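Local atomic coordinates of protein NAGD (Escherichia coli, PDB entry 2C4N), a protein that removes phosphate from ribonucleoside 5'-monophosphates and probably from a broad range of other phosphorylated compounds, with magnesium as cofactor. Residues A[13-18]-A[53-58]; A[23-28]-A[59-64]; A[38-43]-A[65-70]. All coordinates share one frame; numbering follows the deposited sequence.

Interaction 1. Residues A[13-18]-A[53-58]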
loop_
_atom_site.group_PDB
_atom_site.type_symbol
_atom_site.label_atom_id
_atom_site.label_comp_id
_atom_site.label_asym_id
_atom_site.label_seq_id
_atom_site.Cartn_x
_atom_site.Cartn_y
_atom_site.Cartn_z
ATOM N N VAL A 13 26.951 10.775 -9.188
ATOM C CA VAL A 13 27.233 11.376 -10.487
ATOM C C VAL A 13 28.517 12.210 -10.435
ATOM O O VAL A 13 29.445 11.993 -11.213
ATOM C CB VAL A 13 26.070 12.298 -10.930
ATOM C CG1 VAL A 13 26.402 12.954 -12.266
ATOM C CG2 VAL A 13 24.770 11.492 -11.030
ATOM N N LEU A 14 28.563 13.158 -9.504
ATOM C CA LEU A 14 29.719 14.035 -9.359
ATOM C C LEU A 14 30.521 13.661 -8.123
ATOM O O LEU A 14 31.746 13.819 -8.086
ATOM C CB LEU A 14 29.254 15.495 -9.249
ATOM C CG LEU A 14 28.519 16.052 -10.476
ATOM C CD1 LEU A 14 28.030 17.470 -10.208
ATOM C CD2 LEU A 14 29.456 16.035 -11.669
ATOM N N MET A 15 29.818 13.186 -7.117
ATOM C CA MET A 15 30.424 12.762 -5.863
ATOM C C MET A 15 30.038 11.352 -5.417
ATOM O O MET A 15 28.929 10.961 -5.515
ATOM C CB MET A 15 30.088 13.729 -4.746
ATOM C CG MET A 15 30.468 15.119 -5.018
ATOM S SD MET A 15 32.192 15.477 -5.004
ATOM C CE MET A 15 32.346 15.465 -3.419
ATOM N N HIS A 16 31.006 10.635 -4.874
ATOM C CA HIS A 16 30.744 9.547 -3.993
ATOM C C HIS A 16 31.114 9.887 -2.590
ATOM O O HIS A 16 32.231 9.906 -2.214
ATOM C CB HIS A 16 31.411 8.262 -4.409
ATOM C CG HIS A 16 30.911 7.703 -5.692
ATOM N ND1 HIS A 16 31.732 7.458 -6.754
ATOM C CD2 HIS A 16 29.685 7.323 -6.073
ATOM C CE1 HIS A 16 31.031 6.958 -7.740
ATOM N NE2 HIS A 16 29.784 6.874 -7.353
ATOM N N ASP A 17 30.071 10.201 -1.873
ATOM C CA ASP A 17 30.197 10.796 -0.625
ATOM C C ASP A 17 31.061 12.028 -0.673
ATOM O O ASP A 17 30.743 12.995 -1.257
ATOM C CB ASP A 17 30.847 9.797 0.299
ATOM C CG ASP A 17 30.112 9.615 1.502
ATOM O OD1 ASP A 17 30.384 10.332 2.491
ATOM O OD2 ASP A 17 29.235 8.729 1.468
ATOM N N ASN A 18 32.195 11.928 -0.051
ATOM C CA ASN A 18 33.102 13.028 -0.031
ATOM C C ASN A 18 34.260 12.991 -1.017
ATOM O O ASN A 18 35.114 13.830 -1.004
ATOM C CB ASN A 18 33.454 13.414 1.388
ATOM C CG ASN A 18 32.235 13.869 2.208
ATOM O OD1 ASN A 18 31.288 14.432 1.699
ATOM N ND2 ASN A 18 32.292 13.628 3.477
ATOM N N ALA A 53 29.715 23.723 -1.637
ATOM C CA ALA A 53 30.884 24.227 -2.351
ATOM C C ALA A 53 32.156 23.808 -1.607
ATOM O O ALA A 53 33.154 23.444 -2.230
ATOM C CB ALA A 53 30.816 25.751 -2.476
ATOM N N ASN A 54 32.122 23.887 -0.302
ATOM C CA ASN A 54 33.239 23.445 0.478
ATOM C C ASN A 54 33.527 21.945 0.358
ATOM O O ASN A 54 34.635 21.534 0.252
ATOM C CB ASN A 54 33.101 23.845 1.918
ATOM C CG ASN A 54 33.168 25.324 2.114
ATOM O OD1 ASN A 54 33.528 26.019 1.221
ATOM N ND2 ASN A 54 32.822 25.779 3.282
ATOM N N ARG A 55 32.458 21.167 0.368
ATOM C CA ARG A 55 32.565 19.719 0.206
ATOM C C ARG A 55 33.204 19.401 -1.146
ATOM O O ARG A 55 34.087 18.547 -1.243
ATOM C CB ARG A 55 31.174 19.087 0.296
ATOM C CG ARG A 55 31.114 17.606 -0.045
ATOM C CD ARG A 55 29.667 17.132 -0.055
ATOM N NE ARG A 55 29.506 15.802 -0.640
ATOM C CZ ARG A 55 28.338 15.311 -1.041
ATOM N NH1 ARG A 55 27.237 16.042 -0.913
ATOM N NH2 ARG A 55 28.267 14.102 -1.578
ATOM N N PHE A 56 32.756 20.095 -2.190
ATOM C CA PHE A 56 33.289 19.897 -3.536
ATOM C C PHE A 56 34.753 20.328 -3.619
ATOM O O PHE A 56 35.588 19.630 -4.197
ATOM C CB PHE A 56 32.474 20.695 -4.558
ATOM C CG PHE A 56 31.330 19.923 -5.172
ATOM C CD1 PHE A 56 30.349 19.343 -4.374
ATOM C CD2 PHE A 56 31.237 19.784 -6.552
ATOM C CE1 PHE A 56 29.284 18.629 -4.946
ATOM C CE2 PHE A 56 30.182 19.076 -7.135
ATOM C CZ PHE A 56 29.202 18.496 -6.326
ATOM N N ALA A 57 35.055 21.483 -3.039
ATOM C CA ALA A 57 36.416 22.010 -3.051
ATOM C C ALA A 57 37.362 21.084 -2.289
ATOM O O ALA A 57 38.501 20.874 -2.699
ATOM C CB ALA A 57 36.438 23.409 -2.450
ATOM N N THR A 58 36.889 20.534 -1.177
ATOM C CA THR A 58 37.698 19.618 -0.379
ATOM C C THR A 58 38.037 18.397 -1.233
ATOM O O THR A 58 39.106 17.797 -1.094
ATOM C CB THR A 58 36.936 19.155 0.883
ATOM O OG1 THR A 58 36.659 20.284 1.721
ATOM C CG2 THR A 58 37.755 18.134 1.662
HETATM O O HOH W 1 34.575 16.410 0.313
#

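Interaction 2. Residues A[23-28]-A[59-64]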
loop_
_atom_site.group_PDB
_atom_site.type_symbol
_atom_site.label_atom_id
_atom_site.label_comp_id
_atom_site.label_asym_id
_atom_site.label_seq_id
_atom_site.Cartn_x
_atom_site.Cartn_y
_atom_site.Cartn_z
ATOM N N GLY A 23 36.794 12.777 -13.374
ATOM C CA GLY A 23 36.282 13.507 -14.521
ATOM C C GLY A 23 35.245 14.572 -14.196
ATOM O O GLY A 23 34.910 15.399 -15.047
ATOM N N ALA A 24 34.736 14.564 -12.967
ATOM C CA ALA A 24 33.724 15.533 -12.549
ATOM C C ALA A 24 34.172 16.977 -12.747
ATOM O O ALA A 24 33.446 17.784 -13.323
ATOM C CB ALA A 24 33.349 15.302 -11.085
ATOM N N ALA A 25 35.368 17.301 -12.269
ATOM C CA ALA A 25 35.887 18.660 -12.394
ATOM C C ALA A 25 35.920 19.126 -13.848
ATOM O O ALA A 25 35.409 20.197 -14.178
ATOM C CB ALA A 25 37.282 18.744 -11.779
ATOM N N GLU A 26 36.515 18.314 -14.717
ATOM C CA GLU A 26 36.620 18.648 -16.133
ATOM C C GLU A 26 35.241 18.774 -16.779
ATOM O O GLU A 26 35.009 19.650 -17.615
ATOM C CB GLU A 26 37.435 17.578 -16.863
ATOM C CG GLU A 26 37.791 17.937 -18.295
ATOM C CD GLU A 26 38.727 19.128 -18.385
ATOM O OE1 GLU A 26 38.354 20.224 -17.912
ATOM O OE2 GLU A 26 39.840 18.970 -18.930
ATOM N N PHE A 27 34.329 17.889 -16.391
ATOM C CA PHE A 27 32.973 17.901 -16.925
ATOM C C PHE A 27 32.293 19.228 -16.613
ATOM O O PHE A 27 31.767 19.894 -17.504
ATOM C CB PHE A 27 32.163 16.752 -16.318
ATOM C CG PHE A 27 30.708 16.765 -16.689
ATOM C CD1 PHE A 27 30.306 16.589 -18.010
ATOM C CD2 PHE A 27 29.733 16.939 -15.711
ATOM C CE1 PHE A 27 28.954 16.586 -18.354
ATOM C CE2 PHE A 27 28.379 16.936 -16.043
ATOM C CZ PHE A 27 27.987 16.758 -17.369
ATOM N N LEU A 28 32.313 19.611 -15.340
ATOM C CA LEU A 28 31.685 20.854 -14.907
ATOM C C LEU A 28 32.352 22.096 -15.490
ATOM O O LEU A 28 31.669 23.009 -15.959
ATOM C CB LEU A 28 31.682 20.927 -13.379
ATOM C CG LEU A 28 30.849 19.844 -12.678
ATOM C CD1 LEU A 28 30.893 20.051 -11.169
ATOM C CD2 LEU A 28 29.413 19.902 -13.180
ATOM N N ALA A 59 37.117 18.044 -2.127
ATOM C CA ALA A 59 37.292 16.893 -3.009
ATOM C C ALA A 59 38.050 17.255 -4.280
ATOM O O ALA A 59 38.259 16.411 -5.149
ATOM C CB ALA A 59 35.931 16.299 -3.367
ATOM N N GLY A 60 38.445 18.518 -4.397
ATOM C CA GLY A 60 39.191 18.943 -5.568
ATOM C C GLY A 60 38.382 19.507 -6.722
ATOM O O GLY A 60 38.929 19.719 -7.800
ATOM N N VAL A 61 37.090 19.753 -6.510
ATOM C CA VAL A 61 36.234 20.309 -7.558
ATOM C C VAL A 61 35.795 21.716 -7.158
ATOM O O VAL A 61 35.127 21.903 -6.140
ATOM C CB VAL A 61 34.969 19.446 -7.781
ATOM C CG1 VAL A 61 34.169 20.006 -8.947
ATOM C CG2 VAL A 61 35.359 17.994 -8.038
ATOM N N ASP A 62 36.165 22.704 -7.965
ATOM C CA ASP A 62 35.819 24.088 -7.660
ATOM C C ASP A 62 34.651 24.661 -8.455
ATOM O O ASP A 62 34.714 24.774 -9.677
ATOM C CB ASP A 62 37.037 24.994 -7.859
ATOM C CG ASP A 62 38.206 24.603 -6.982
ATOM O OD1 ASP A 62 37.974 24.155 -5.841
ATOM O OD2 ASP A 62 39.362 24.759 -7.429
ATOM N N VAL A 63 33.587 25.025 -7.745
ATOM C CA VAL A 63 32.398 25.615 -8.353
ATOM C C VAL A 63 31.828 26.662 -7.400
ATOM O O VAL A 63 32.105 26.639 -6.205
ATOM C CB VAL A 63 31.305 24.553 -8.642
ATOM C CG1 VAL A 63 31.785 23.580 -9.706
ATOM C CG2 VAL A 63 30.954 23.805 -7.367
ATOM N N PRO A 64 31.037 27.605 -7.926
ATOM C CA PRO A 64 30.415 28.675 -7.138
ATOM C C PRO A 64 29.295 28.147 -6.238
ATOM O O PRO A 64 28.676 27.125 -6.546
ATOM C CB PRO A 64 29.870 29.620 -8.209
ATOM C CG PRO A 64 30.708 29.312 -9.424
ATOM C CD PRO A 64 30.832 27.827 -9.366
#

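Interaction 3. Residues A[38-43]-A[65-70]. With PO4 (phosphate ion), chain D.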
loop_
_atom_site.group_PDB
_atom_site.type_symbol
_atom_site.label_atom_id
_atom_site.label_comp_id
_atom_site.label_asym_id
_atom_site.label_seq_id
_atom_site.Cartn_x
_atom_site.Cartn_y
_atom_site.Cartn_z
ATOM N N LEU A 38 24.120 26.359 -15.206
ATOM C CA LEU A 38 24.287 25.079 -14.534
ATOM C C LEU A 38 23.691 25.033 -13.135
ATOM O O LEU A 38 23.839 25.968 -12.349
ATOM C CB LEU A 38 25.777 24.745 -14.436
ATOM C CG LEU A 38 26.195 23.486 -13.666
ATOM C CD1 LEU A 38 25.795 22.254 -14.465
ATOM C CD2 LEU A 38 27.705 23.501 -13.433
ATOM N N VAL A 39 23.017 23.930 -12.835
ATOM C CA VAL A 39 22.438 23.723 -11.518
ATOM C C VAL A 39 22.872 22.345 -11.038
ATOM O O VAL A 39 22.699 21.353 -11.752
ATOM C CB VAL A 39 20.894 23.776 -11.553
ATOM C CG1 VAL A 39 20.323 23.271 -10.241
ATOM C CG2 VAL A 39 20.428 25.204 -11.803
ATOM N N LEU A 40 23.467 22.295 -9.851
ATOM C CA LEU A 40 23.890 21.033 -9.262
ATOM C C LEU A 40 22.806 20.716 -8.244
ATOM O O LEU A 40 22.666 21.384 -7.221
ATOM C CB LEU A 40 25.264 21.178 -8.603
ATOM C CG LEU A 40 26.377 21.573 -9.583
ATOM C CD1 LEU A 40 27.729 21.470 -8.880
ATOM C CD2 LEU A 40 26.345 20.665 -10.816
ATOM N N LEU A 41 22.033 19.686 -8.556
ATOM C CA LEU A 41 20.892 19.284 -7.752
ATOM C C LEU A 41 21.097 18.128 -6.785
ATOM O O LEU A 41 21.812 17.170 -7.075
ATOM C CB LEU A 41 19.743 18.933 -8.702
ATOM C CG LEU A 41 18.389 18.518 -8.122
ATOM C CD1 LEU A 41 17.660 19.753 -7.610
ATOM C CD2 LEU A 41 17.566 17.820 -9.198
ATOM N N THR A 42 20.471 18.240 -5.619
ATOM C CA THR A 42 20.507 17.167 -4.641
ATOM C C THR A 42 19.177 17.138 -3.912
ATOM O O THR A 42 18.613 18.179 -3.579
ATOM C CB THR A 42 21.640 17.302 -3.605
ATOM O OG1 THR A 42 21.535 16.217 -2.673
ATOM C CG2 THR A 42 21.556 18.623 -2.851
ATOM N N ASN A 43 18.672 15.932 -3.676
ATOM C CA ASN A 43 17.400 15.754 -2.995
ATOM C C ASN A 43 17.502 15.963 -1.497
ATOM O O ASN A 43 16.481 16.094 -0.822
ATOM C CB ASN A 43 16.865 14.353 -3.270
ATOM C CG ASN A 43 15.535 14.377 -3.971
ATOM O OD1 ASN A 43 15.268 15.272 -4.773
ATOM N ND2 ASN A 43 14.699 13.379 -3.699
ATOM N N ASP A 65 29.046 28.839 -5.129
ATOM C CA ASP A 65 27.974 28.477 -4.189
ATOM C C ASP A 65 26.631 28.509 -4.904
ATOM O O ASP A 65 25.730 27.710 -4.635
ATOM C CB ASP A 65 27.878 29.509 -3.061
ATOM C CG ASP A 65 28.983 29.386 -2.048
ATOM O OD1 ASP A 65 30.023 28.772 -2.363
ATOM O OD2 ASP A 65 28.809 29.927 -0.935
ATOM N N SER A 66 26.515 29.475 -5.804
ATOM C CA SER A 66 25.297 29.729 -6.557
ATOM C C SER A 66 24.749 28.622 -7.441
ATOM O O SER A 66 23.563 28.636 -7.768
ATOM C CB SER A 66 25.481 30.975 -7.419
ATOM O OG SER A 66 26.465 30.764 -8.419
ATOM N N VAL A 67 25.586 27.674 -7.846
ATOM C CA VAL A 67 25.094 26.617 -8.715
ATOM C C VAL A 67 24.306 25.540 -7.987
ATOM O O VAL A 67 23.513 24.839 -8.611
ATOM C CB VAL A 67 26.233 25.934 -9.524
ATOM C CG1 VAL A 67 26.933 26.959 -10.389
ATOM C CG2 VAL A 67 27.218 25.237 -8.589
ATOM N N PHE A 68 24.488 25.419 -6.674
ATOM C CA PHE A 68 23.774 24.387 -5.924
ATOM C C PHE A 68 22.297 24.662 -5.682
ATOM O O PHE A 68 21.885 25.796 -5.443
ATOM C CB PHE A 68 24.460 24.123 -4.577
ATOM C CG PHE A 68 25.839 23.566 -4.711
ATOM C CD1 PHE A 68 26.955 24.399 -4.643
ATOM C CD2 PHE A 68 26.025 22.211 -4.979
ATOM C CE1 PHE A 68 28.238 23.887 -4.847
ATOM C CE2 PHE A 68 27.299 21.695 -5.183
ATOM C CZ PHE A 68 28.407 22.535 -5.118
ATOM N N TYR A 69 21.498 23.602 -5.755
ATOM C CA TYR A 69 20.066 23.709 -5.510
ATOM C C TYR A 69 19.657 22.440 -4.775
ATOM O O TYR A 69 19.756 21.341 -5.317
ATOM C CB TYR A 69 19.296 23.832 -6.832
ATOM C CG TYR A 69 17.911 24.412 -6.674
ATOM C CD1 TYR A 69 17.719 25.638 -6.036
ATOM C CD2 TYR A 69 16.789 23.743 -7.166
ATOM C CE1 TYR A 69 16.442 26.188 -5.887
ATOM C CE2 TYR A 69 15.508 24.282 -7.024
ATOM C CZ TYR A 69 15.342 25.502 -6.385
ATOM O OH TYR A 69 14.079 26.040 -6.242
ATOM N N THR A 70 19.221 22.593 -3.530
ATOM C CA THR A 70 18.816 21.454 -2.717
ATOM C C THR A 70 17.305 21.438 -2.539
ATOM O O THR A 70 16.620 22.406 -2.869
ATOM C CB THR A 70 19.432 21.533 -1.314
ATOM O OG1 THR A 70 18.781 22.575 -0.579
ATOM C CG2 THR A 70 20.924 21.844 -1.400
HETATM P P PO4 D . 21.214 13.093 -4.713
HETATM O O1 PO4 D . 22.154 14.204 -5.002
HETATM O O2 PO4 D . 19.832 13.509 -5.050
HETATM O O3 PO4 D . 21.582 11.913 -5.513
HETATM O O4 PO4 D . 21.294 12.746 -3.270
#

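Interaction 1. Residues A[13-18]-A[53-58]
M15 and F56 make the tight half of this contact. The M15 side chain, bent at chi2 and chi3, brings SD over one face of the F56 ring, 4.3 Å from the centroid and nearly on the ring normal, a Met-aromatic contact. M15 CG touches ring atom CE1 at 3.7 Å, and L14 CD1 meets the edge of the same ring at CE2, 4.1 Å away; L40 also packs on L14 and F56. Toward solvent the contact turns polar. R55 runs out extended from the helix, with CG anti to the backbone N (chi1 172°), and grips one carbonyl side-on: NH2 lies 2.7 Å and NE 3.1 Å from D17 O, which lies in the guanidinium plane. A water donates to both N18 O and R55 O, bridging loop and helix. R55 NH2 also forms a salt bridge with D11, and the loop carbonyl probably steadies the guanidinium where it meets that carboxylate. With an alanine in place of R55, D17 O would probably lose both guanidinium bonds and the D11 carboxylate would be likely to turn more freely. This fits the HAD phosphatase active site, where R55 is thought to orient D11 for proton transfer.

Interaction 2. Residues A[23-28]-A[59-64]
A25 and V61 bring the two backbones closest, their CA atoms 5.1 Å apart, where the first turn of helix 24-33 passes the loop that follows helix 49-58. That loop starts at A59, whose side chain touches A20. G60 then takes a positive phi of 93° and ends helix 49-58 in a Schellman motif; its carbonyl O skirts A25 CB at 4.4 Å, a marginal approach. V61 follows and carries the largest share of its segment's buried surface. With CG1 anti to the backbone N (chi1 -176°), its two methyls divide the work: CG1 rests 4.1 Å from A25 CA and 4.0 Å from L28 CD1, while CG2 lies 4.3 Å from A25 CB. The L28 side chain meets V61 at about a right angle. D62, exposed, starts away from helix 24-33, and V63 turns back toward it, so the extended chain presents every second residue to the helix. V63 CG1 comes within 3.9 Å of L28 CD1, so this one leucine methyl touches both valines. V61 and V63 also lie against F56, and V63 reaches M32. No hydrogen bond or charge pair crosses between the segments: the contact here is essentially apolar, mostly methyl to methyl, and depends on the fit of shapes rather than on any directional bond.

Interaction 3. Residues A[38-43]-A[65-70]
L40 is gripped by segment 65-70 through both its backbone polar atoms. Its N donates to V67 O (2.8 Å), its O accepts from Y69 N (2.9 Å), and T42 N carries the parallel ladder on to Y69 O at 3.2 Å. Side chains fill both faces. L40 CD1, placed with CG anti to the carbonyl carbon (chi1 -61°), lies 3.8 Å from V67 CG2 and 3.7 Å from F68 CE2, and V67 CG2 sits over the rim of the F68 ring. On the opposite face V39 CG1 packs against Y69 CB at 3.6 Å. Further out, helix 49-58, the crossover between the two strands of this beta-alpha-beta unit, sets F56 edge-to-face against F68, and D77 takes the Y69 hydroxyl. At the C-terminal end of segment 38-43, N43 N donates to phosphate O2 at 3.0 Å, nearly straight (163°), and T42 OG1 stands 3.1 Å from O1. K176 and D11 N also bind this ion, while K176 N and D146 hold the N43 amide. The backbone bonds are enclosed by apolar side chains, while the C-terminal end offers polar groups to an anion, consistent with the proposed substrate-binding role of T42 and N43.

How the interactions relate
Segments 38-43, 53-58, 59-64 and 65-70 follow one another through one beta-alpha-beta unit: interaction 3 joins its strands, interaction 1 uses its helix and interaction 2 the loop after it. Interaction 3 is the buried one, with backbone bonds in the central parallel sheet; interactions 1 and 2 lie farther out and are partly buried. Their chemistry differs accordingly: 13-18 with 53-58 mixes an aromatic patch with an arginine turned to the active site, whereas 23-28 with 59-64 is apolar. The three meet in one hydrophobic layer, where V63 CG2 reaches F68 CZ at 3.6 Å, and L14 and L28 both rest on L40. Interactions 1 and 3 approach the catalytic centre; interaction 2 does not touch it.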